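Local structure of glutathione S-transferase (Xanthomonas axonopodis pv. citri, 6NV6) at residues D111-W114 with G115-T119. The protein probably conjugates glutathione to electrophilic substrates, as a theta-class glutathione S-transferase that binds glutathione. Sequence-based numbering, arbitrary orientation.
Sequences DLFW and GVVRT
Arg118 runs between the aromatic rings of Phe113 and Trp114, its aliphatic part laid on Trp114 and its guanidinium against Phe113. Its CD stands almost squarely over the benzo ring of Trp114, 3.6 Å from the centroid and 6° off the normal, which identifies a CH-pi contact. Nearer the backbone, Arg118 CB lies 3.4 Å from Trp114 CE3. The chain, extended from CG to NE, crosses the indole face from the CE3 side toward NE1. The guanidinium stands above the five-membered ring, steeply tilted and edge-on to it, with Arg118 NH1 3.6 Å from Trp114 NE1; CZ is too high for more than a weak, long cation-pi attraction. One face of the guanidinium is met by the rim of Phe113, whose CE1 is 3.6 Å from Arg118 CZ, with the two planes nearly perpendicular at 83°. The charge itself is paired with the C-terminal carboxylate of Thr207 through Arg118 NH2.

A chi1 of -178° sets the Phe113 ring beside its own carbonyl carbon, on the side from which Val117 approaches. Val117 CG2 then sits over one ring face, displaced toward the rim, at 3.6 Å from the centroid in a second CH-pi contact. On another side of the helix Leu112 and Val116 lie side by side, with Leu112 CD1 4.2 Å from Val116 CG2, both reaching Ile129 of helix 126-146.

The backbone bonds follow the i to i+4 pattern, from Gly115 N to Asp111 O and from Val117 N to Phe113 O. Trp114 O accepts Arg118 N at 3.0 Å and, weakly, Thr119 N, while Thr119 OG1 gives a weak bond back to Gly115 O. The shared acceptor and the wider pi-type turn at 115-118 belong to the last turn or so of helix 88-118, a long helix of the all-helical C-terminal domain of the glutathione S-transferase fold.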
loop_
_atom_site.group_PDB
_atom_site.type_symbol
_atom_site.label_atom_id
_atom_site.label_comp_id
_atom_site.label_asym_id
_atom_site.label_seq_id
_atom_site.Cartn_x
_atom_site.Cartn_y
_atom_site.Cartn_z
ATOM N N ASP A 111 8.367 -7.511 8.813
ATOM C CA ASP A 111 9.062 -8.052 9.976
ATOM C C ASP A 111 8.818 -7.188 11.204
ATOM O O ASP A 111 8.456 -7.699 12.273
ATOM C CB ASP A 111 10.556 -8.161 9.678
ATOM C CG ASP A 111 11.183 -9.384 10.296
ATOM O OD1 ASP A 111 10.655 -10.495 10.068
ATOM O OD2 ASP A 111 12.210 -9.227 11.000
ATOM N N LEU A 112 9.013 -5.871 11.069
ATOM C CA LEU A 112 8.681 -4.954 12.153
ATOM C C LEU A 112 7.246 -5.161 12.600
ATOM O O LEU A 112 6.965 -5.322 13.789
ATOM C CB LEU A 112 8.886 -3.501 11.715
ATOM C CG LEU A 112 8.461 -2.493 12.792
ATOM C CD1 LEU A 112 9.392 -2.560 13.991
ATOM C CD2 LEU A 112 8.400 -1.091 12.237
ATOM N N PHE A 113 6.325 -5.184 11.644
ATOM C CA PHE A 113 4.918 -5.265 12.003
ATOM C C PHE A 113 4.579 -6.581 12.692
ATOM O O PHE A 113 3.689 -6.610 13.548
ATOM C CB PHE A 113 4.048 -5.077 10.765
ATOM C CG PHE A 113 2.589 -5.091 11.060
ATOM C CD1 PHE A 113 1.878 -6.286 11.057
ATOM C CD2 PHE A 113 1.926 -3.920 11.395
ATOM C CE1 PHE A 113 0.518 -6.317 11.359
ATOM C CE2 PHE A 113 0.551 -3.935 11.694
ATOM C CZ PHE A 113 -0.149 -5.138 11.674
ATOM N N TRP A 114 5.255 -7.675 12.342
ATOM C CA TRP A 114 4.925 -8.945 12.982
ATOM C C TRP A 114 5.340 -8.935 14.448
ATOM O O TRP A 114 4.530 -9.234 15.334
ATOM C CB TRP A 114 5.569 -10.112 12.229
ATOM C CG TRP A 114 4.570 -10.837 11.344
ATOM C CD1 TRP A 114 4.300 -10.577 10.022
ATOM C CD2 TRP A 114 3.693 -11.915 11.725
ATOM N NE1 TRP A 114 3.318 -11.429 9.560
ATOM C CE2 TRP A 114 2.930 -12.259 10.581
ATOM C CE3 TRP A 114 3.486 -12.629 12.915
ATOM C CZ2 TRP A 114 1.974 -13.286 10.598
ATOM C CZ3 TRP A 114 2.528 -13.648 12.928
ATOM C CH2 TRP A 114 1.790 -13.966 11.778
ATOM N N GLY A 115 6.590 -8.571 14.720
ATOM C CA GLY A 115 7.083 -8.495 16.080
ATOM C C GLY A 115 6.288 -7.642 17.057
ATOM O O GLY A 115 6.411 -7.815 18.271
ATOM N N VAL A 116 5.470 -6.720 16.561
ATOM C CA VAL A 116 4.868 -5.690 17.391
ATOM C C VAL A 116 3.370 -5.894 17.540
ATOM O O VAL A 116 2.819 -5.700 18.624
ATOM C CB VAL A 116 5.183 -4.292 16.818
ATOM C CG1 VAL A 116 4.491 -3.194 17.617
ATOM C CG2 VAL A 116 6.683 -4.075 16.779
ATOM N N VAL A 117 2.702 -6.300 16.470
ATOM C CA VAL A 117 1.255 -6.450 16.483
ATOM C C VAL A 117 0.833 -7.907 16.639
ATOM O O VAL A 117 -0.300 -8.171 17.076
ATOM C CB VAL A 117 0.667 -5.845 15.193
ATOM C CG1 VAL A 117 -0.860 -5.773 15.240
ATOM C CG2 VAL A 117 1.296 -4.483 14.954
ATOM N N ARG A 118 1.717 -8.857 16.330
ATOM C CA ARG A 118 1.312 -10.239 16.162
ATOM C C ARG A 118 2.121 -11.248 16.967
ATOM O O ARG A 118 1.681 -12.396 17.082
ATOM C CB ARG A 118 1.365 -10.617 14.671
ATOM C CG ARG A 118 0.164 -10.085 13.901
ATOM C CD ARG A 118 0.220 -10.382 12.407
ATOM N NE ARG A 118 -0.868 -9.702 11.698
ATOM C CZ ARG A 118 -0.887 -9.458 10.387
ATOM N NH1 ARG A 118 0.124 -9.840 9.620
ATOM N NH2 ARG A 118 -1.929 -8.827 9.846
ATOM N N THR A 119 3.262 -10.872 17.532
ATOM C CA THR A 119 3.932 -11.872 18.347
ATOM C C THR A 119 3.819 -11.526 19.831
ATOM O O THR A 119 3.826 -10.347 20.206
ATOM C CB THR A 119 5.413 -12.009 17.976
ATOM O OG1 THR A 119 6.114 -10.818 18.354
ATOM C CG2 THR A 119 5.577 -12.236 16.478
#